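Local coordinates for protein dihydrodipicolinate synthase (Aquifex aeolicus, PDB 2EHH) that probably condenses pyruvate with aspartate semialdehyde through a Schiff-base intermediate, a step on the diaminopimelate route to lysine, at residues A8-F13 / G24-F29; S171-V174 / S180-V183; N207-R212 / K253-M258. All blocks are in the same frame, centred on the assembly; numbering follows the deposited sequence.

All three contacts are apolar packing. Contact 1 joins the loop after strand 4-8 to helix 20-31. Contact 2 joins helix 167-177 to strand 182-185. Contact 3 joins the turn after strand 201-204 to the C-terminal helix 250-258. Contacts 1 and 3 lie on the same side of the chain's centre, with contact 2 opposite. They touch: T11 O takes a probable hydrogen bond from K253 NZ, and A8 O takes one from N208 ND2. Both are fully buried. Contact 2 is mostly buried, but its V174 is partly exposed and its helix meets a second subunit. Contact 1 packs leucine and isoleucine branches and a proline ring; contact 2 packs isoleucine and valine methyls and a phenyl ring. Contact 3 adds a cysteine sulfur.

Contact 1. Residues A8-F13 / G24-F29; sequences ALITPF and GNLIEF
L26 reaches out of helix 20-31 and meets L9, I10 and P12 of the preceding loop. Its CB bond points toward that loop. L26 CB comes no closer than 4.4 Å to L9 CD1. L26 CG is nearer, at 4.0 Å from the same L9 CD1. The first torsion of L26 (chi1 -125°) lies off the staggered values and sets the direction of CG. Beyond CG, the CD2 branch does most of the touching. L26 CD2 is 3.5 Å from P12 CG, which is tight for two carbons. The P12 ring and the L26 branch reach toward each other there. L26 CD2 also lies 3.7 Å from I10 CG1 and 4.1 Å from I10 CD1. The I10 and L26 side chains cross at about a right angle. I10 does not aim its CB bond at the helix. Its chi1 of 56° tucks CG1 back over the main chain, flanked by N and C, and this brings CG1 to the leucine methyl. L9 CG completes the set, 4.1 Å from L26 CD2. One methyl thus serves three loop residues.

Other parts of the chain close round this group. I10 also packs on V252 and C256 of helix 250-258, and L9 packs on I38 and H30. The I10 side chain is about 4 Å from that of T44, predicted to bind pyruvate. The contact joins the loop after strand 4-8 to helix 20-31; the small hairpin 13-14/17-18 lies between them in the chain. It belongs to the first beta-alpha unit of a TIM barrel, at the C-terminal end of the strand.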
# COMPACT_ATOMS: atom_id res chain seq x y z
N ALA A 8 -25.10 12.64 0.89
CA ALA A 8 -25.22 11.19 0.78
C ALA A 8 -26.08 10.91 2.01
O ALA A 8 -25.58 10.80 3.13
CB ALA A 8 -23.84 10.53 0.91
N LEU A 9 -27.38 10.84 1.79
CA LEU A 9 -28.33 10.65 2.88
C LEU A 9 -28.33 9.28 3.56
O LEU A 9 -28.29 8.25 2.89
CB LEU A 9 -29.74 10.96 2.38
CG LEU A 9 -30.75 11.42 3.42
CD1 LEU A 9 -30.39 12.82 3.88
CD2 LEU A 9 -32.15 11.42 2.82
N ILE A 10 -28.37 9.29 4.88
CA ILE A 10 -28.43 8.06 5.65
C ILE A 10 -29.84 7.51 5.44
O ILE A 10 -30.73 8.24 5.00
CB ILE A 10 -28.28 8.32 7.16
CG1 ILE A 10 -29.34 9.33 7.62
CG2 ILE A 10 -26.88 8.83 7.47
CD1 ILE A 10 -29.45 9.47 9.12
N THR A 11 -30.04 6.23 5.73
CA THR A 11 -31.36 5.62 5.61
C THR A 11 -31.83 5.27 7.03
O THR A 11 -31.32 4.34 7.65
CB THR A 11 -31.34 4.33 4.77
OG1 THR A 11 -30.88 4.63 3.44
CG2 THR A 11 -32.74 3.73 4.68
N PRO A 12 -32.78 6.05 7.56
CA PRO A 12 -33.32 5.83 8.91
C PRO A 12 -34.00 4.46 9.03
O PRO A 12 -34.69 4.02 8.11
CB PRO A 12 -34.33 6.97 9.07
CG PRO A 12 -33.79 8.04 8.18
CD PRO A 12 -33.36 7.26 6.96
N PHE A 13 -33.80 3.81 10.17
CA PHE A 13 -34.40 2.51 10.43
C PHE A 13 -35.18 2.57 11.74
O PHE A 13 -34.83 3.32 12.65
CB PHE A 13 -33.32 1.42 10.56
CG PHE A 13 -32.65 1.06 9.27
CD1 PHE A 13 -31.27 0.89 9.22
CD2 PHE A 13 -33.39 0.87 8.11
CE1 PHE A 13 -30.64 0.53 8.03
CE2 PHE A 13 -32.77 0.51 6.91
CZ PHE A 13 -31.39 0.34 6.87
N GLY A 24 -38.68 11.24 5.47
CA GLY A 24 -39.42 12.39 4.97
C GLY A 24 -38.95 13.68 5.61
O GLY A 24 -38.77 14.69 4.93
N ASN A 25 -38.74 13.65 6.93
CA ASN A 25 -38.29 14.85 7.63
C ASN A 25 -36.85 15.21 7.25
O ASN A 25 -36.48 16.38 7.24
CB ASN A 25 -38.41 14.64 9.14
CG ASN A 25 -39.85 14.66 9.61
OD1 ASN A 25 -40.65 13.81 9.22
ND2 ASN A 25 -40.19 15.63 10.44
N LEU A 26 -36.07 14.19 6.93
CA LEU A 26 -34.68 14.38 6.53
C LEU A 26 -34.70 15.13 5.19
O LEU A 26 -33.90 16.04 4.96
CB LEU A 26 -34.01 13.01 6.36
CG LEU A 26 -32.73 12.66 7.11
CD1 LEU A 26 -32.75 13.24 8.53
CD2 LEU A 26 -32.58 11.14 7.13
N ILE A 27 -35.63 14.77 4.32
CA ILE A 27 -35.74 15.42 3.03
C ILE A 27 -36.11 16.90 3.19
O ILE A 27 -35.53 17.76 2.55
CB ILE A 27 -36.78 14.71 2.14
CG1 ILE A 27 -36.25 13.31 1.78
CG2 ILE A 27 -37.05 15.52 0.88
CD1 ILE A 27 -37.17 12.49 0.89
N GLU A 28 -37.08 17.18 4.06
CA GLU A 28 -37.50 18.56 4.30
C GLU A 28 -36.34 19.34 4.92
O GLU A 28 -36.13 20.51 4.62
CB GLU A 28 -38.70 18.57 5.26
CG GLU A 28 -39.91 17.82 4.72
CD GLU A 28 -40.49 18.45 3.47
OE1 GLU A 28 -41.12 17.73 2.68
OE2 GLU A 28 -40.31 19.68 3.28
N PHE A 29 -35.59 18.67 5.79
CA PHE A 29 -34.44 19.27 6.44
C PHE A 29 -33.50 19.85 5.39
O PHE A 29 -33.03 20.98 5.50
CB PHE A 29 -33.71 18.20 7.27
CG PHE A 29 -32.45 18.68 7.93
CD1 PHE A 29 -32.47 19.70 8.88
CD2 PHE A 29 -31.23 18.07 7.64
CE1 PHE A 29 -31.30 20.10 9.52
CE2 PHE A 29 -30.05 18.46 8.28
CZ PHE A 29 -30.09 19.48 9.22

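Contact 2. Residues S171-V174 / S180-V183; sequences SEIV and SFSV
I173 and V183 cross obliquely, methyl against methyl. I173 CG2 and V183 CG2 are 3.6 Å apart, the closest approach between the two segments. The CB bonds of both residues point toward each other's segment. In I173, CG2 is the branch anti to the backbone N, while CG1 lies beside that N (chi1 -61°). This leaves CG2 to do the touching. The same methyl meets the F181 ring, with I173 CG2 3.9 Å from F181 CE2. It comes to the ring obliquely. V174 adds a looser contact at about a right angle to V183, with V174 CG2 4.2 Å from V183 CG2.

The I173 side chain also packs on V144 and M147 of helix 144-153, and F181 packs on A151 of that helix. V174 packs on Y234 of a second subunit, where S171 OG is hydrogen-bonded to H233 NE2 of that subunit. The V183 side chain is about 8 Å from that of K161, the predicted Schiff-base lysine. Helix 167-177 thus covers strand 182-185 in the beta-alpha-beta unit of strand 157-162, helix 167-177 and strand 182-185 of the TIM barrel.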
# COMPACT_ATOMS: atom_id res chain seq x y z
N SER A 171 -6.81 15.90 -11.53
CA SER A 171 -6.24 16.72 -12.60
C SER A 171 -6.40 16.02 -13.94
O SER A 171 -6.80 16.63 -14.93
CB SER A 171 -4.75 16.98 -12.36
OG SER A 171 -4.55 17.94 -11.34
N GLU A 172 -6.08 14.73 -13.95
CA GLU A 172 -6.16 13.94 -15.17
C GLU A 172 -7.59 13.90 -15.72
O GLU A 172 -7.79 14.07 -16.92
CB GLU A 172 -5.65 12.53 -14.91
CG GLU A 172 -5.18 11.80 -16.15
CD GLU A 172 -3.91 12.40 -16.75
OE1 GLU A 172 -2.88 12.47 -16.03
OE2 GLU A 172 -3.94 12.80 -17.93
N ILE A 173 -8.56 13.66 -14.85
CA ILE A 173 -9.96 13.61 -15.28
C ILE A 173 -10.42 14.96 -15.82
O ILE A 173 -10.97 15.05 -16.91
CB ILE A 173 -10.89 13.19 -14.12
CG1 ILE A 173 -10.51 11.79 -13.62
CG2 ILE A 173 -12.33 13.21 -14.58
CD1 ILE A 173 -11.18 11.40 -12.32
N VAL A 174 -10.19 16.02 -15.05
CA VAL A 174 -10.58 17.36 -15.48
C VAL A 174 -9.96 17.72 -16.84
O VAL A 174 -10.64 18.21 -17.74
CB VAL A 174 -10.17 18.43 -14.45
CG1 VAL A 174 -10.38 19.83 -15.02
CG2 VAL A 174 -10.99 18.24 -13.17
N SER A 180 -17.68 19.31 -20.32
CA SER A 180 -19.04 18.81 -20.24
C SER A 180 -19.16 17.75 -19.14
O SER A 180 -20.27 17.34 -18.79
CB SER A 180 -19.49 18.23 -21.58
OG SER A 180 -18.67 17.14 -21.98
N PHE A 181 -18.03 17.32 -18.61
CA PHE A 181 -18.00 16.29 -17.57
C PHE A 181 -17.85 16.96 -16.21
O PHE A 181 -17.18 17.99 -16.09
CB PHE A 181 -16.82 15.35 -17.80
CG PHE A 181 -16.89 14.09 -16.98
CD1 PHE A 181 -17.70 13.04 -17.37
CD2 PHE A 181 -16.13 13.96 -15.82
CE1 PHE A 181 -17.76 11.87 -16.63
CE2 PHE A 181 -16.18 12.79 -15.07
CZ PHE A 181 -17.00 11.74 -15.47
N SER A 182 -18.46 16.39 -15.18
CA SER A 182 -18.37 16.97 -13.86
C SER A 182 -17.75 16.06 -12.81
O SER A 182 -18.18 14.91 -12.64
CB SER A 182 -19.76 17.42 -13.40
OG SER A 182 -19.77 17.67 -12.00
N VAL A 183 -16.74 16.56 -12.12
CA VAL A 183 -16.10 15.79 -11.06
C VAL A 183 -16.66 16.26 -9.72
O VAL A 183 -16.68 17.46 -9.42
CB VAL A 183 -14.58 15.98 -11.03
CG1 VAL A 183 -13.98 15.26 -9.82
CG2 VAL A 183 -13.97 15.45 -12.32

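Contact 3. Residues N207-R212 / K253-M258; sequences NNVMPR and KTACWM
C256 SG packs on two neighbouring residues of the segment 207-212. C256 SG lies 3.9 Å from V209 CG1 and 4.0 Å from N208 CB. V209 CG1 has a second partner in A255 CB, also at 3.9 Å. V209 is thus in touch with two successive helix residues. Its CG1 lies anti to the carbonyl carbon and beside the backbone N (chi1 -59°), and this branch faces the helix. The CB bonds of V209 and A255 each point toward the other segment. N208 contributes only its CB to the contact.

The amide end of N208 is held outside it. N208 ND2 donates to A8 O and to V205 O, which ties the residue to the end of strand 4-8 and to the residue just after strand 201-204. The N208 side chain is also about 4 Å from that of T44, predicted to bind pyruvate. V209 also packs on L239 of helix 226-242. The contact joins the turn after the last barrel strand to helix 250-258. It is part of the seam between the TIM barrel and the C-terminal helices of the DapA family.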
# COMPACT_ATOMS: atom_id res chain seq x y z
N ASN A 207 -22.67 16.79 5.24
CA ASN A 207 -23.89 17.49 4.86
C ASN A 207 -25.10 17.04 5.68
O ASN A 207 -26.05 17.80 5.85
CB ASN A 207 -24.19 17.24 3.38
CG ASN A 207 -23.98 18.46 2.54
OD1 ASN A 207 -23.91 19.57 3.06
ND2 ASN A 207 -23.88 18.27 1.24
N ASN A 208 -25.06 15.80 6.14
CA ASN A 208 -26.15 15.24 6.92
C ASN A 208 -26.42 16.00 8.22
O ASN A 208 -27.56 16.02 8.69
CB ASN A 208 -25.85 13.78 7.27
CG ASN A 208 -26.16 12.82 6.14
OD1 ASN A 208 -27.33 12.49 5.91
ND2 ASN A 208 -25.13 12.38 5.43
N VAL A 209 -25.39 16.63 8.78
CA VAL A 209 -25.57 17.33 10.04
C VAL A 209 -25.32 18.84 10.03
O VAL A 209 -25.84 19.54 10.89
CB VAL A 209 -24.71 16.68 11.14
CG1 VAL A 209 -25.13 15.23 11.31
CG2 VAL A 209 -23.25 16.77 10.80
N MET A 210 -24.52 19.33 9.09
CA MET A 210 -24.27 20.76 8.99
C MET A 210 -24.39 21.20 7.53
O MET A 210 -23.42 21.64 6.92
CB MET A 210 -22.88 21.11 9.55
CG MET A 210 -22.82 21.06 11.08
SD MET A 210 -21.25 21.63 11.78
CE MET A 210 -21.47 23.41 11.76
N PRO A 211 -25.60 21.07 6.96
CA PRO A 211 -25.94 21.42 5.58
C PRO A 211 -25.57 22.85 5.18
O PRO A 211 -24.98 23.08 4.11
CB PRO A 211 -27.46 21.23 5.53
CG PRO A 211 -27.73 20.26 6.62
CD PRO A 211 -26.81 20.69 7.72
N ARG A 212 -25.93 23.80 6.03
CA ARG A 212 -25.68 25.21 5.76
C ARG A 212 -24.20 25.54 5.61
O ARG A 212 -23.79 26.19 4.65
CB ARG A 212 -26.29 26.07 6.87
CG ARG A 212 -27.79 25.89 7.03
CD ARG A 212 -28.32 26.66 8.23
NE ARG A 212 -28.24 28.11 8.03
CZ ARG A 212 -29.19 28.84 7.45
NH1 ARG A 212 -30.30 28.26 7.01
NH2 ARG A 212 -29.02 30.15 7.32
N LYS A 253 -24.61 8.48 11.17
CA LYS A 253 -25.95 8.07 11.57
C LYS A 253 -26.09 8.31 13.07
O LYS A 253 -27.14 8.73 13.55
CB LYS A 253 -26.21 6.60 11.24
CG LYS A 253 -27.55 6.09 11.76
CD LYS A 253 -27.96 4.75 11.15
CE LYS A 253 -29.01 4.93 10.05
NZ LYS A 253 -29.59 3.63 9.61
N THR A 254 -25.01 8.07 13.81
CA THR A 254 -25.03 8.28 15.25
C THR A 254 -25.22 9.77 15.55
O THR A 254 -25.92 10.14 16.50
CB THR A 254 -23.72 7.80 15.91
OG1 THR A 254 -23.55 6.39 15.68
CG2 THR A 254 -23.76 8.05 17.42
N ALA A 255 -24.59 10.62 14.75
CA ALA A 255 -24.70 12.07 14.94
C ALA A 255 -26.14 12.52 14.70
O ALA A 255 -26.68 13.34 15.45
CB ALA A 255 -23.75 12.80 14.00
N CYS A 256 -26.75 12.00 13.64
CA CYS A 256 -28.13 12.35 13.31
C CYS A 256 -29.05 11.90 14.43
O CYS A 256 -30.04 12.56 14.73
CB CYS A 256 -28.55 11.70 11.99
SG CYS A 256 -27.69 12.35 10.53
N TRP A 257 -28.72 10.77 15.06
CA TRP A 257 -29.52 10.26 16.17
C TRP A 257 -29.43 11.25 17.32
O TRP A 257 -30.43 11.56 17.96
CB TRP A 257 -29.02 8.89 16.63
CG TRP A 257 -29.48 8.52 18.01
CD1 TRP A 257 -30.74 8.18 18.40
CD2 TRP A 257 -28.67 8.48 19.19
NE1 TRP A 257 -30.77 7.92 19.75
CE2 TRP A 257 -29.51 8.10 20.26
CE3 TRP A 257 -27.32 8.73 19.45
CZ2 TRP A 257 -29.04 7.96 21.58
CZ3 TRP A 257 -26.85 8.59 20.76
CH2 TRP A 257 -27.71 8.21 21.80
N MET A 258 -28.22 11.74 17.57
CA MET A 258 -27.98 12.70 18.64
C MET A 258 -28.78 13.98 18.40
O MET A 258 -29.20 14.65 19.35
CB MET A 258 -26.49 13.03 18.75
CG MET A 258 -25.63 11.86 19.18
SD MET A 258 -23.92 12.34 19.44
CE MET A 258 -23.26 10.82 20.14